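Local coordinates for UPF0255 protein frsA (PDB 4I4C) that probably hydrolyses carboxylic esters, as a member of the FrsA family in the alpha/beta-hydrolase clan, at residues G270-G275 / D366-Y371; G274-V279 / W341-Q346; H300-F303 / K308-Q311. All coordinates share one frame; numbering follows the deposited sequence.

Contacts 1 and 2 share Gly274 and Gly275 at the start of helix 273-284. Contact 1 sits at the entry to this helix, where Arg272 reaches a carboxylate. It is partly exposed and lies beside bound hexanoic acid. Contact 2 lies further along the same helix and is fully buried. It is largely apolar, and its polar atoms find their partners mainly outside the two segments. Contact 3 is partly buried, purely van der Waals, and farthest from the centre of the chain. It is nested within the loops closed by the other two. Phe273, Trp341 and Phe303, one from each contact, bring their rings together near the hexanoic acid.

Contact 1. Residues G270-G275 / D366-Y371; sequences GFRFGG and DPVSPY. With 6NA (hexanoic acid), chain D.
Arg272 reaches across to Asp366 and Val368 from the turn that forms the nucleophile elbow in alpha/beta hydrolases. It is the sharp turn between strand 266-271 and helix 273-284. Here Arg272 takes the nucleophile's position at the apex, with a positive phi of 49°. Its CG is anti to the carbonyl carbon (chi1 -52°), and further bends along the chain swing the guanidinium over to the loop 366-371. There Asp366 lies at the edge of the guanidinium, and the two flat groups are nearly coplanar, with planes 29° apart. Arg272 NH1 and Asp366 OD2 form a salt bridge of 3.1 Å, though as a hydrogen bond it is weak and bent. NH1 also has a weak bond to Gly296 O. Val368 comes from a different side, with CG1 over one face of the guanidinium. Its CG2 is 3.7 Å from Arg272 NH2.

Alongside, Phe273 N donates to O of hexanoic acid at 3.0 Å. Leu202 N also bonds the ligand, consistent with an oxyanion-hole arrangement. The Asp366 carboxylate is steadied by an Asx turn: Val368 N donates to Asp366 OD1 at 2.9 Å, from above the carboxylate plane.

Contact 2. Residues G274-V279 / W341-Q346; sequences GGNAMV and WSLKVQ
This contact packs the helix that follows the nucleophile elbow in alpha/beta hydrolases against a loop whose Trp341 ring meets Phe273 of the hexanoic acid pocket. Helix 273-284 offers Asn276 and Val279, one turn apart. The loop 341-346 answers with Leu343 and the carbonyl of Trp341. Leu343 is the main apolar side chain of the loop. CG lies beside its backbone N (chi1 -70°), and CD1 continues away from CA to reach the helix. CD1 lies 3.6 Å from Val279 CB and equally close to Val279 CG1. The two side chains meet at a slant. The same Leu343 CD1 is also 3.6 Å from Asn276 O, so the methyl rests on the helix backbone as well as on the valine. Val279 continues the packing inward, since it also touches Ile294 on strand 291-295.

Asn276 points toward the loop. Its ND2 stays 3.6 Å from Trp341 O, too far for a hydrogen bond. That amide is instead held by Pro298 O and Tyr244 OH. Tyr244 OH bonds Trp341 O too, so the tyrosine links helix and loop indirectly.

The loop is shaped by an ST motif. Ser342 OG accepts from Val345 N at 2.9 Å in an almost straight bond (175°), and weakly from Lys344 N. His300 ND1 is a further hydrogen-bond partner of this hydroxyl. Leu343 is tied to Ile299 by backbone bonding. The Gln346 amide bonds Arg280 NE of the same helix through OE1 and Ala340 O through NE2.

Between 274-279 and 341-346 the touch is therefore van der Waals, of Leu343 on Val279 and on the Asn276 carbonyl. Asn276 ND2 and Trp341 O are satisfied by Pro298 and Tyr244; the direct polar tie lies just beyond, from Gln346 to Arg280.

Contact 3. Residues H300-F303 / K308-Q311; sequences HDIF and KLQQ
This is a short-range apolar contact, in which the loop leading into helix 306-309 folds against that helix. It lies in the excursion between strands 291-295 and 358-363 of the alpha/beta-hydrolase sheet, the region where many relatives carry their cap. Ile302 and Leu309 make the centre of it. Ile302 has CG1 anti to the backbone N (chi1 177°), which sends its longer branch out to the helix. Its CG1 is 3.7 Å from Leu309 CD2, and its CD1 is 3.8 Å from the same methyl. The two chains approach at a slant, with CD2 set beside the CG1-CD1 bond, nearly equidistant from both atoms. Ile302 CD1 also rests 3.9 Å from Lys308 CB. Beyond CB the lysine turns away, and its NZ stays 5.6 Å from Asp301 OD2, so any attraction between these charges is at most long-range.

The loop side is held from outside. Asp373 accepts from both His300 N and Asp301 N through its two carboxylate oxygens. Phe303 turns its side chain away from the helix, and the nearest atoms of that side chain and of bound hexanoic acid are about 4 Å apart. Leu309 touches Ser335 and Met338 as well. It also packs on the loop backbone: Leu309 CG is 3.5 Å from Ile302 O, and Leu309 CD1 is 3.8 Å from Phe303 O.

Contact 1. Residues G270-G275 / D366-Y371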
ATOM      1  N   GLY A 270      -1.335  -3.952  -8.982  1.00 19.91           N
ATOM      2  CA  GLY A 270      -0.603  -2.838  -8.411  1.00 19.17           C
ATOM      3  C   GLY A 270      -1.546  -1.707  -8.032  1.00 19.95           C
ATOM      4  O   GLY A 270      -2.253  -1.174  -8.884  1.00 18.72           O
ATOM      5  N   PHE A 271      -1.574  -1.363  -6.745  1.00 21.10           N
ATOM      6  CA  PHE A 271      -2.381  -0.251  -6.246  1.00 20.59           C
ATOM      7  C   PHE A 271      -1.487   0.954  -6.007  1.00 16.33           C
ATOM      8  O   PHE A 271      -0.353   0.801  -5.549  1.00 22.01           O
ATOM      9  CB  PHE A 271      -3.026  -0.629  -4.911  1.00 17.42           C
ATOM     10  CG  PHE A 271      -3.868  -1.875  -4.966  1.00 16.61           C
ATOM     11  CD1 PHE A 271      -5.212  -1.805  -5.303  1.00 18.65           C
ATOM     12  CD2 PHE A 271      -3.322  -3.110  -4.643  1.00 15.63           C
ATOM     13  CE1 PHE A 271      -6.000  -2.961  -5.333  1.00 16.39           C
ATOM     14  CE2 PHE A 271      -4.100  -4.266  -4.668  1.00 12.36           C
ATOM     15  CZ  PHE A 271      -5.441  -4.183  -5.013  1.00 12.52           C
ATOM     16  N   ARG A 272      -2.001   2.150  -6.272  1.00 16.54           N
ATOM     17  CA  ARG A 272      -1.213   3.369  -6.094  1.00 21.08           C
ATOM     18  C   ARG A 272       0.152   3.222  -6.756  1.00 20.81           C
ATOM     19  O   ARG A 272       0.254   2.674  -7.847  1.00 24.93           O
ATOM     20  CB  ARG A 272      -1.038   3.716  -4.600  1.00 18.72           C
ATOM     21  CG  ARG A 272      -2.309   3.776  -3.801  1.00 23.95           C
ATOM     22  CD  ARG A 272      -3.327   4.602  -4.509  1.00 33.61           C
ATOM     23  NE  ARG A 272      -3.532   5.894  -3.875  1.00 39.22           N
ATOM     24  CZ  ARG A 272      -4.169   6.909  -4.452  1.00 38.44           C
ATOM     25  NH1 ARG A 272      -4.658   6.790  -5.696  1.00 31.69           N
ATOM     26  NH2 ARG A 272      -4.306   8.048  -3.784  1.00 37.76           N
ATOM     27  N   PHE A 273       1.203   3.680  -6.080  1.00 19.00           N
ATOM     28  CA  PHE A 273       2.550   3.654  -6.646  1.00 22.30           C
ATOM     29  C   PHE A 273       2.969   2.227  -6.968  1.00 24.58           C
ATOM     30  O   PHE A 273       3.779   2.005  -7.869  1.00 24.16           O
ATOM     31  CB  PHE A 273       3.560   4.303  -5.697  1.00 22.03           C
ATOM     32  CG  PHE A 273       4.872   4.667  -6.349  1.00 24.50           C
ATOM     33  CD1 PHE A 273       4.935   4.973  -7.693  1.00 32.99           C
ATOM     34  CD2 PHE A 273       6.042   4.691  -5.615  1.00 27.35           C
ATOM     35  CE1 PHE A 273       6.138   5.306  -8.287  1.00 32.18           C
ATOM     36  CE2 PHE A 273       7.247   5.012  -6.208  1.00 31.40           C
ATOM     37  CZ  PHE A 273       7.292   5.321  -7.544  1.00 29.35           C
ATOM     38  N   GLY A 274       2.416   1.260  -6.237  1.00 14.80           N
ATOM     39  CA  GLY A 274       2.578  -0.140  -6.606  1.00 23.31           C
ATOM     40  C   GLY A 274       2.237  -0.372  -8.080  1.00 20.58           C
ATOM     41  O   GLY A 274       2.870  -1.180  -8.764  1.00 14.97           O
ATOM     42  N   GLY A 275       1.236   0.352  -8.575  1.00 15.79           N
ATOM     43  CA  GLY A 275       0.839   0.252  -9.973  1.00 23.90           C
ATOM     44  C   GLY A 275       1.884   0.679 -10.998  1.00 20.81           C
ATOM     45  O   GLY A 275       1.986   0.076 -12.064  1.00 20.15           O
ATOM     46  N   ASP A 366     -10.059  10.974  -9.274  1.00 32.83           N
ATOM     47  CA  ASP A 366      -8.886  10.688  -8.460  1.00 25.73           C
ATOM     48  C   ASP A 366      -7.774  11.602  -8.953  1.00 29.92           C
ATOM     49  O   ASP A 366      -7.248  11.398 -10.046  1.00 43.40           O
ATOM     50  CB  ASP A 366      -8.461   9.220  -8.610  1.00 22.75           C
ATOM     51  CG  ASP A 366      -7.250   8.865  -7.751  1.00 25.98           C
ATOM     52  OD1 ASP A 366      -6.672   9.768  -7.109  1.00 28.17           O
ATOM     53  OD2 ASP A 366      -6.863   7.680  -7.725  1.00 26.89           O
ATOM     54  N   PRO A 367      -7.410  12.614  -8.148  1.00 26.48           N
ATOM     55  CA  PRO A 367      -6.423  13.606  -8.586  1.00 30.44           C
ATOM     56  C   PRO A 367      -5.026  13.003  -8.655  1.00 31.90           C
ATOM     57  O   PRO A 367      -4.145  13.564  -9.298  1.00 36.39           O
ATOM     58  CB  PRO A 367      -6.493  14.664  -7.489  1.00 31.64           C
ATOM     59  CG  PRO A 367      -6.849  13.878  -6.262  1.00 33.71           C
ATOM     60  CD  PRO A 367      -7.800  12.809  -6.739  1.00 32.26           C
ATOM     61  N   VAL A 368      -4.841  11.859  -8.003  1.00 29.08           N
ATOM     62  CA  VAL A 368      -3.563  11.160  -8.002  1.00 28.51           C
ATOM     63  C   VAL A 368      -3.452  10.282  -9.242  1.00 25.45           C
ATOM     64  O   VAL A 368      -2.355  10.042  -9.740  1.00 21.84           O
ATOM     65  CB  VAL A 368      -3.397  10.299  -6.723  1.00 25.94           C
ATOM     66  CG1 VAL A 368      -2.183   9.396  -6.820  1.00 26.76           C
ATOM     67  CG2 VAL A 368      -3.302  11.185  -5.502  1.00 35.82           C
ATOM     68  N   SER A 369      -4.598   9.820  -9.744  1.00 23.74           N
ATOM     69  CA  SER A 369      -4.624   8.932 -10.907  1.00 30.67           C
ATOM     70  C   SER A 369      -5.677   9.330 -11.941  1.00 25.95           C
ATOM     71  O   SER A 369      -6.747   8.731 -12.005  1.00 24.40           O
ATOM     72  CB  SER A 369      -4.890   7.497 -10.465  1.00 30.23           C
ATOM     73  OG  SER A 369      -4.743   6.611 -11.554  1.00 21.92           O
ATOM     74  N   PRO A 370      -5.377  10.347 -12.753  1.00 22.91           N
ATOM     75  CA  PRO A 370      -6.376  10.811 -13.721  1.00 18.36           C
ATOM     76  C   PRO A 370      -6.656   9.772 -14.808  1.00 20.40           C
ATOM     77  O   PRO A 370      -5.847   8.882 -15.063  1.00 16.83           O
ATOM     78  CB  PRO A 370      -5.736  12.070 -14.317  1.00 26.00           C
ATOM     79  CG  PRO A 370      -4.248  11.885 -14.106  1.00 24.39           C
ATOM     80  CD  PRO A 370      -4.118  11.115 -12.808  1.00 19.83           C
ATOM     81  N   TYR A 371      -7.815   9.882 -15.435  1.00 21.41           N
ATOM     82  CA  TYR A 371      -8.180   8.988 -16.527  1.00 28.42           C
ATOM     83  C   TYR A 371      -7.132   9.072 -17.655  1.00 29.43           C
ATOM     84  O   TYR A 371      -6.752   8.055 -18.246  1.00 25.66           O
ATOM     85  CB  TYR A 371      -9.595   9.325 -17.019  1.00 28.93           C
ATOM     86  CG  TYR A 371     -10.109   8.465 -18.150  1.00 31.05           C
ATOM     87  CD1 TYR A 371     -10.115   7.082 -18.049  1.00 31.69           C
ATOM     88  CD2 TYR A 371     -10.617   9.039 -19.311  1.00 37.61           C
ATOM     89  CE1 TYR A 371     -10.595   6.290 -19.072  1.00 26.94           C
ATOM     90  CE2 TYR A 371     -11.103   8.251 -20.345  1.00 37.99           C
ATOM     91  CZ  TYR A 371     -11.089   6.876 -20.217  1.00 34.91           C
ATOM     92  OH  TYR A 371     -11.558   6.075 -21.235  1.00 36.59           O
TER
HETATM   93  CA  6NA D 502       1.385   7.262  -4.060  1.00 36.90           C
HETATM   94  C   6NA D 502       1.255   6.065  -3.186  1.00 31.52           C
HETATM   95  O   6NA D 502       1.745   5.007  -3.469  1.00 31.25           O
HETATM   96  CB  6NA D 502       2.185   8.353  -3.489  1.00 37.74           C
HETATM   97  CG  6NA D 502       2.471   9.503  -4.315  1.00 35.56           C
HETATM   98  CD  6NA D 502       1.368  10.361  -4.715  1.00 31.74           C
HETATM   99  C6  6NA D 502       1.013  11.393  -3.769  1.00 29.62           C
HETATM  100  OXT 6NA D 502       0.636   6.130  -2.168  1.00 29.27           O

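Contact 2. Residues G274-V279 / W341-Q346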
ATOM      1  N   GLY A 274       2.416   1.260  -6.237  1.00 14.80           N
ATOM      2  CA  GLY A 274       2.578  -0.140  -6.606  1.00 23.31           C
ATOM      3  C   GLY A 274       2.237  -0.372  -8.080  1.00 20.58           C
ATOM      4  O   GLY A 274       2.870  -1.180  -8.764  1.00 14.97           O
ATOM      5  N   GLY A 275       1.236   0.352  -8.575  1.00 15.79           N
ATOM      6  CA  GLY A 275       0.839   0.252  -9.973  1.00 23.90           C
ATOM      7  C   GLY A 275       1.884   0.679 -10.998  1.00 20.81           C
ATOM      8  O   GLY A 275       1.986   0.076 -12.064  1.00 20.15           O
ATOM      9  N   ASN A 276       2.651   1.719 -10.698  1.00 27.61           N
ATOM     10  CA  ASN A 276       3.745   2.109 -11.583  1.00 24.46           C
ATOM     11  C   ASN A 276       4.736   0.997 -11.790  1.00 26.89           C
ATOM     12  O   ASN A 276       5.243   0.808 -12.897  1.00 22.02           O
ATOM     13  CB  ASN A 276       4.517   3.271 -11.014  1.00 24.64           C
ATOM     14  CG  ASN A 276       3.740   4.530 -11.043  1.00 20.98           C
ATOM     15  OD1 ASN A 276       2.540   4.535 -10.747  1.00 23.74           O
ATOM     16  ND2 ASN A 276       4.410   5.629 -11.403  1.00 24.64           N
ATOM     17  N   ALA A 277       5.026   0.277 -10.710  1.00 26.02           N
ATOM     18  CA  ALA A 277       6.037  -0.767 -10.746  1.00 25.98           C
ATOM     19  C   ALA A 277       5.596  -1.946 -11.596  1.00 25.59           C
ATOM     20  O   ALA A 277       6.416  -2.572 -12.280  1.00 29.83           O
ATOM     21  CB  ALA A 277       6.375  -1.222  -9.333  1.00 23.43           C
ATOM     22  N   MET A 278       4.304  -2.256 -11.541  1.00 19.56           N
ATOM     23  CA  MET A 278       3.760  -3.371 -12.308  1.00 17.42           C
ATOM     24  C   MET A 278       3.731  -3.042 -13.807  1.00 19.73           C
ATOM     25  O   MET A 278       3.957  -3.920 -14.638  1.00 21.61           O
ATOM     26  CB  MET A 278       2.351  -3.735 -11.810  1.00 16.89           C
ATOM     27  CG  MET A 278       2.293  -4.144 -10.334  1.00 17.74           C
ATOM     28  SD  MET A 278       3.599  -5.339  -9.969  1.00 25.94           S
ATOM     29  CE  MET A 278       4.693  -4.320  -8.991  1.00 79.72           C
ATOM     30  N   VAL A 279       3.453  -1.783 -14.139  1.00 16.08           N
ATOM     31  CA  VAL A 279       3.402  -1.374 -15.546  1.00 18.03           C
ATOM     32  C   VAL A 279       4.807  -1.426 -16.100  1.00 20.29           C
ATOM     33  O   VAL A 279       5.045  -1.993 -17.162  1.00 30.92           O
ATOM     34  CB  VAL A 279       2.925   0.072 -15.727  1.00 19.84           C
ATOM     35  CG1 VAL A 279       3.023   0.446 -17.181  1.00 18.43           C
ATOM     36  CG2 VAL A 279       1.512   0.257 -15.242  1.00 18.66           C
ATOM     37  N   TRP A 341       9.849   9.938 -11.779  1.00 29.46           N
ATOM     38  CA  TRP A 341       9.098   8.722 -11.472  1.00 30.17           C
ATOM     39  C   TRP A 341       7.969   8.467 -12.452  1.00 29.58           C
ATOM     40  O   TRP A 341       7.402   7.372 -12.478  1.00 30.46           O
ATOM     41  CB  TRP A 341       8.519   8.774 -10.051  1.00 29.76           C
ATOM     42  CG  TRP A 341       9.536   8.716  -8.960  1.00 30.39           C
ATOM     43  CD1 TRP A 341      10.863   8.413  -9.080  1.00 35.11           C
ATOM     44  CD2 TRP A 341       9.303   8.962  -7.577  1.00 39.67           C
ATOM     45  NE1 TRP A 341      11.472   8.463  -7.854  1.00 39.35           N
ATOM     46  CE2 TRP A 341      10.534   8.798  -6.912  1.00 45.06           C
ATOM     47  CE3 TRP A 341       8.172   9.310  -6.832  1.00 42.62           C
ATOM     48  CZ2 TRP A 341      10.664   8.970  -5.540  1.00 46.84           C
ATOM     49  CZ3 TRP A 341       8.303   9.477  -5.470  1.00 43.61           C
ATOM     50  CH2 TRP A 341       9.541   9.309  -4.837  1.00 43.65           C
ATOM     51  N   SER A 342       7.624   9.489 -13.228  1.00 26.75           N
ATOM     52  CA  SER A 342       6.667   9.343 -14.317  1.00 24.86           C
ATOM     53  C   SER A 342       7.144   8.316 -15.340  1.00 23.95           C
ATOM     54  O   SER A 342       8.295   8.344 -15.764  1.00 30.44           O
ATOM     55  CB  SER A 342       6.449  10.691 -15.009  1.00 22.54           C
ATOM     56  OG  SER A 342       6.003  10.528 -16.355  1.00 32.51           O
ATOM     57  N   LEU A 343       6.242   7.428 -15.739  1.00 26.91           N
ATOM     58  CA  LEU A 343       6.550   6.373 -16.697  1.00 34.34           C
ATOM     59  C   LEU A 343       6.589   6.920 -18.125  1.00 29.00           C
ATOM     60  O   LEU A 343       7.055   6.253 -19.039  1.00 25.93           O
ATOM     61  CB  LEU A 343       5.531   5.235 -16.599  1.00 34.34           C
ATOM     62  CG  LEU A 343       5.553   4.354 -15.349  1.00 33.44           C
ATOM     63  CD1 LEU A 343       4.438   3.309 -15.428  1.00 32.62           C
ATOM     64  CD2 LEU A 343       6.898   3.682 -15.190  1.00 30.07           C
ATOM     65  N   LYS A 344       6.079   8.134 -18.294  1.00 26.70           N
ATOM     66  CA  LYS A 344       6.214   8.869 -19.538  1.00 33.98           C
ATOM     67  C   LYS A 344       7.604   9.509 -19.581  1.00 33.66           C
ATOM     68  O   LYS A 344       8.316   9.395 -20.581  1.00 31.82           O
ATOM     69  CB  LYS A 344       5.129   9.947 -19.640  1.00 29.91           C
ATOM     70  CG  LYS A 344       4.994  10.589 -21.007  1.00 39.16           C
ATOM     71  CD  LYS A 344       4.231  11.896 -20.905  1.00 40.51           C
ATOM     72  CE  LYS A 344       3.174  11.999 -21.991  1.00 43.27           C
ATOM     73  NZ  LYS A 344       3.772  11.932 -23.345  1.00 44.99           N
ATOM     74  N   VAL A 345       7.992  10.168 -18.490  1.00 22.96           N
ATOM     75  CA  VAL A 345       9.327  10.749 -18.379  1.00 26.40           C
ATOM     76  C   VAL A 345      10.442   9.698 -18.515  1.00 33.21           C
ATOM     77  O   VAL A 345      11.526   9.980 -19.042  1.00 35.36           O
ATOM     78  CB  VAL A 345       9.468  11.585 -17.098  1.00 31.47           C
ATOM     79  CG1 VAL A 345      10.896  12.103 -16.933  1.00 32.59           C
ATOM     80  CG2 VAL A 345       8.482  12.740 -17.145  1.00 28.57           C
ATOM     81  N   GLN A 346      10.151   8.472 -18.097  1.00 33.84           N
ATOM     82  CA  GLN A 346      11.109   7.379 -18.231  1.00 35.90           C
ATOM     83  C   GLN A 346      11.131   6.730 -19.629  1.00 33.49           C
ATOM     84  O   GLN A 346      12.057   5.990 -19.954  1.00 39.75           O
ATOM     85  CB  GLN A 346      10.867   6.328 -17.152  1.00 28.52           C
ATOM     86  CG  GLN A 346      10.964   6.878 -15.745  1.00 30.37           C
ATOM     87  CD  GLN A 346      10.854   5.790 -14.707  1.00 35.53           C
ATOM     88  OE1 GLN A 346      10.999   4.614 -15.027  1.00 32.65           O
ATOM     89  NE2 GLN A 346      10.594   6.169 -13.457  1.00 37.28           N
TER

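Contact 3. Residues H300-F303 / K308-Q311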
ATOM      1  N   HIS A 300       1.810   9.388 -14.283  1.00 20.50           N
ATOM      2  CA  HIS A 300       2.533  10.508 -14.857  1.00 21.12           C
ATOM      3  C   HIS A 300       2.135  11.867 -14.295  1.00 28.97           C
ATOM      4  O   HIS A 300       3.000  12.636 -13.853  1.00 20.60           O
ATOM      5  CB  HIS A 300       2.356  10.548 -16.380  1.00 23.77           C
ATOM      6  CG  HIS A 300       2.762  11.855 -17.001  1.00 27.83           C
ATOM      7  ND1 HIS A 300       4.081  12.242 -17.131  1.00 30.67           N
ATOM      8  CD2 HIS A 300       2.021  12.863 -17.522  1.00 27.07           C
ATOM      9  CE1 HIS A 300       4.134  13.431 -17.711  1.00 27.74           C
ATOM     10  NE2 HIS A 300       2.897  13.828 -17.960  1.00 27.89           N
ATOM     11  N   ASP A 301       0.836  12.168 -14.335  1.00 24.99           N
ATOM     12  CA  ASP A 301       0.371  13.547 -14.171  1.00 29.71           C
ATOM     13  C   ASP A 301       0.870  14.239 -12.899  1.00 28.76           C
ATOM     14  O   ASP A 301       1.492  15.293 -12.976  1.00 31.90           O
ATOM     15  CB  ASP A 301      -1.155  13.647 -14.266  1.00 33.92           C
ATOM     16  CG  ASP A 301      -1.627  15.079 -14.403  1.00 39.22           C
ATOM     17  OD1 ASP A 301      -1.581  15.618 -15.529  1.00 44.27           O
ATOM     18  OD2 ASP A 301      -2.030  15.672 -13.383  1.00 44.98           O
ATOM     19  N   ILE A 302       0.602  13.642 -11.741  1.00 33.14           N
ATOM     20  CA  ILE A 302       0.999  14.255 -10.477  1.00 31.60           C
ATOM     21  C   ILE A 302       2.525  14.381 -10.356  1.00 33.18           C
ATOM     22  O   ILE A 302       3.031  15.410  -9.909  1.00 30.81           O
ATOM     23  CB  ILE A 302       0.386  13.526  -9.242  1.00 25.01           C
ATOM     24  CG1 ILE A 302       0.874  14.155  -7.941  1.00 31.51           C
ATOM     25  CG2 ILE A 302       0.720  12.048  -9.235  1.00 25.35           C
ATOM     26  CD1 ILE A 302       0.305  15.530  -7.683  1.00 38.03           C
ATOM     27  N   PHE A 303       3.250  13.344 -10.773  1.00 28.28           N
ATOM     28  CA  PHE A 303       4.706  13.335 -10.653  1.00 31.23           C
ATOM     29  C   PHE A 303       5.342  14.451 -11.468  1.00 32.91           C
ATOM     30  O   PHE A 303       6.380  15.008 -11.098  1.00 38.43           O
ATOM     31  CB  PHE A 303       5.267  11.982 -11.094  1.00 31.08           C
ATOM     32  CG  PHE A 303       5.079  10.898 -10.077  1.00 32.57           C
ATOM     33  CD1 PHE A 303       4.877  11.213  -8.744  1.00 27.52           C
ATOM     34  CD2 PHE A 303       5.098   9.572 -10.448  1.00 34.19           C
ATOM     35  CE1 PHE A 303       4.705  10.226  -7.811  1.00 31.07           C
ATOM     36  CE2 PHE A 303       4.927   8.572  -9.499  1.00 32.83           C
ATOM     37  CZ  PHE A 303       4.728   8.904  -8.183  1.00 25.23           C
ATOM     38  N   LYS A 308       1.671  21.112  -8.141  1.00 30.96           N
ATOM     39  CA  LYS A 308       0.660  20.317  -7.443  1.00 31.43           C
ATOM     40  C   LYS A 308       1.282  19.574  -6.263  1.00 27.01           C
ATOM     41  O   LYS A 308       0.643  19.402  -5.226  1.00 24.05           O
ATOM     42  CB  LYS A 308      -0.020  19.320  -8.391  1.00 41.40           C
ATOM     43  CG  LYS A 308      -0.880  19.959  -9.479  1.00 50.92           C
ATOM     44  CD  LYS A 308      -2.138  20.597  -8.896  1.00 54.60           C
ATOM     45  CE  LYS A 308      -2.920  21.379  -9.951  1.00 57.71           C
ATOM     46  NZ  LYS A 308      -3.468  20.508 -11.029  1.00 58.83           N
ATOM     47  N   LEU A 309       2.528  19.134  -6.432  1.00 23.29           N
ATOM     48  CA  LEU A 309       3.261  18.440  -5.375  1.00 23.92           C
ATOM     49  C   LEU A 309       3.515  19.362  -4.183  1.00 21.15           C
ATOM     50  O   LEU A 309       3.437  18.937  -3.024  1.00 26.78           O
ATOM     51  CB  LEU A 309       4.575  17.866  -5.921  1.00 28.13           C
ATOM     52  CG  LEU A 309       4.365  16.744  -6.948  1.00 22.57           C
ATOM     53  CD1 LEU A 309       5.644  16.421  -7.699  1.00 24.15           C
ATOM     54  CD2 LEU A 309       3.832  15.504  -6.252  1.00 16.42           C
ATOM     55  N   GLN A 310       3.787  20.628  -4.478  1.00 23.57           N
ATOM     56  CA  GLN A 310       4.055  21.634  -3.456  1.00 30.19           C
ATOM     57  C   GLN A 310       2.807  22.040  -2.662  1.00 32.30           C
ATOM     58  O   GLN A 310       2.903  22.763  -1.672  1.00 40.28           O
ATOM     59  CB  GLN A 310       4.674  22.867  -4.107  1.00 25.29           C
ATOM     60  CG  GLN A 310       6.048  22.621  -4.702  1.00 26.57           C
ATOM     61  CD  GLN A 310       6.531  23.800  -5.524  1.00 36.92           C
ATOM     62  OE1 GLN A 310       6.117  24.934  -5.287  1.00 32.15           O
ATOM     63  NE2 GLN A 310       7.408  23.536  -6.505  1.00 33.41           N
ATOM     64  N   GLN A 311       1.640  21.582  -3.105  1.00 29.51           N
ATOM     65  CA  GLN A 311       0.381  21.975  -2.483  1.00 31.18           C
ATOM     66  C   GLN A 311      -0.307  20.813  -1.768  1.00 25.51           C
ATOM     67  O   GLN A 311      -1.380  20.980  -1.210  1.00 28.29           O
ATOM     68  CB  GLN A 311      -0.556  22.614  -3.519  1.00 32.32           C
ATOM     69  CG  GLN A 311      -0.107  23.999  -3.957  1.00 43.51           C
ATOM     70  CD  GLN A 311       0.308  24.876  -2.778  1.00 55.64           C
ATOM     71  OE1 GLN A 311      -0.506  25.205  -1.912  1.00 63.80           O
ATOM     72  NE2 GLN A 311       1.584  25.246  -2.738  1.00 53.72           N
TER